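Local coordinates for protein putative peptidase (Parabacteroides merdae, PDB 4L8K) that is a putative serine peptidase of family S41, probably cleaving peptide bonds by way of a ClpP/crotonase-like domain, at residues 287-291 and 301-305. Sequence-based numbering, arbitrary orientation.
Sequences AVAIT and TIIEA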
loop_
_atom_site.group_PDB
_atom_site.type_symbol
_atom_site.label_atom_id
_atom_site.label_comp_id
_atom_site.label_asym_id
_atom_site.label_seq_id
_atom_site.Cartn_x
_atom_site.Cartn_y
_atom_site.Cartn_z
ATOM N N ALA A 287 -0.145 12.129 11.666
ATOM C CA ALA A 287 -1.376 12.176 10.895
ATOM C C ALA A 287 -1.620 13.624 10.413
ATOM O O ALA A 287 -1.632 14.550 11.222
ATOM C CB ALA A 287 -2.550 11.670 11.736
ATOM N N VAL A 288 -1.727 13.815 9.086
ATOM C CA VAL A 288 -1.981 15.110 8.448
ATOM C C VAL A 288 -3.008 14.858 7.344
ATOM O O VAL A 288 -2.845 13.929 6.554
ATOM C CB VAL A 288 -0.711 15.876 7.916
ATOM C CG1 VAL A 288 -1.082 17.274 7.423
ATOM C CG2 VAL A 288 0.385 15.990 8.972
ATOM N N ALA A 289 -4.061 15.674 7.299
ATOM C CA ALA A 289 -5.120 15.600 6.294
ATOM C C ALA A 289 -5.176 16.892 5.505
ATOM O O ALA A 289 -5.039 17.963 6.102
ATOM C CB ALA A 289 -6.492 15.341 6.964
ATOM N N ILE A 290 -5.414 16.810 4.176
ATOM C CA ILE A 290 -5.602 18.018 3.354
ATOM C C ILE A 290 -6.910 18.706 3.831
ATOM O O ILE A 290 -7.941 18.053 3.976
ATOM C CB ILE A 290 -5.576 17.743 1.825
ATOM C CG1 ILE A 290 -4.174 17.208 1.406
ATOM C CG2 ILE A 290 -5.935 19.033 1.018
ATOM C CD1 ILE A 290 -4.044 16.902 -0.082
ATOM N N THR A 291 -6.817 19.998 4.163
ATOM C CA THR A 291 -7.964 20.740 4.665
ATOM C C THR A 291 -8.700 21.436 3.542
ATOM O O THR A 291 -8.104 21.760 2.511
ATOM C CB THR A 291 -7.540 21.727 5.741
ATOM O OG1 THR A 291 -6.714 22.716 5.143
ATOM C CG2 THR A 291 -6.822 21.047 6.889
ATOM N N THR A 301 -1.900 20.558 2.404
ATOM C CA THR A 301 -1.619 20.562 3.850
ATOM C C THR A 301 -0.480 19.593 4.223
ATOM O O THR A 301 0.366 19.942 5.055
ATOM C CB THR A 301 -2.899 20.211 4.642
ATOM O OG1 THR A 301 -3.994 20.893 4.039
ATOM C CG2 THR A 301 -2.820 20.610 6.119
ATOM N N ILE A 302 -0.446 18.408 3.572
ATOM C CA ILE A 302 0.535 17.368 3.837
ATOM C C ILE A 302 1.916 17.804 3.326
ATOM O O ILE A 302 2.877 17.725 4.097
ATOM C CB ILE A 302 0.069 15.982 3.282
ATOM C CG1 ILE A 302 -1.358 15.668 3.812
ATOM C CG2 ILE A 302 1.066 14.892 3.699
ATOM C CD1 ILE A 302 -2.048 14.396 3.260
ATOM N N ILE A 303 2.017 18.308 2.072
ATOM C CA ILE A 303 3.312 18.781 1.565
ATOM C C ILE A 303 3.817 19.945 2.459
ATOM O O ILE A 303 4.992 19.949 2.840
ATOM C CB ILE A 303 3.282 19.154 0.056
ATOM C CG1 ILE A 303 2.943 17.915 -0.817
ATOM C CG2 ILE A 303 4.631 19.795 -0.398
ATOM C CD1 ILE A 303 2.679 18.236 -2.360
ATOM N N GLU A 304 2.907 20.886 2.841
ATOM C CA GLU A 304 3.272 22.044 3.665
ATOM C C GLU A 304 3.780 21.638 5.059
ATOM O O GLU A 304 4.790 22.178 5.506
ATOM C CB GLU A 304 2.110 23.029 3.799
ATOM C CG GLU A 304 1.726 23.696 2.494
ATOM C CD GLU A 304 2.751 24.607 1.847
ATOM O OE1 GLU A 304 3.687 25.069 2.536
ATOM O OE2 GLU A 304 2.585 24.894 0.644
ATOM N N ALA A 305 3.107 20.667 5.719
ATOM C CA ALA A 305 3.520 20.167 7.036
ATOM C C ALA A 305 4.897 19.494 6.934
ATOM O O ALA A 305 5.745 19.729 7.788
ATOM C CB ALA A 305 2.484 19.199 7.585
#
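The chain leaving edge strand 286-287 of the mixed sheet meets the first turn of helix 301-311, residues 288-291 packing against T301, I302 and A305. At T291, the last residue of the loop segment, N donates to T301 OG1 (3.0 Å) in a nearly straight bond, 164° at the hydrogen. T301 OG1 is also hydrogen-bonded to D294 OD2, while T291 OG1 caps D294 N as N-cap of helix 292-296, so T301 OG1 joins T291 and D294 to helix 301-311. With chi1 at -41°, T301 OG1 lies beside its own backbone N, and CG2 is left to approach V288 CG1 at 4.0 Å. A valine in place of T301 would probably leave T291 N and D294 without their shared hydroxyl partner. The other side-chain contacts are mainly apolar: V288 CG1 packs against I302 CG1 (4.0 Å) and A305 CB (4.1 Å). I302 CD1 lies 3.4 Å from V288 O and 4.0 Å from I290 CG1, the two isoleucines crossing at about a right angle. V288, I302 and A305 also touch M241 of neighbouring strand 238-242. A helix returning to the sheet edge after strand 286-287 and short helix 292-296 is consistent with the layered alpha/beta architecture of the ClpP/crotonase clan.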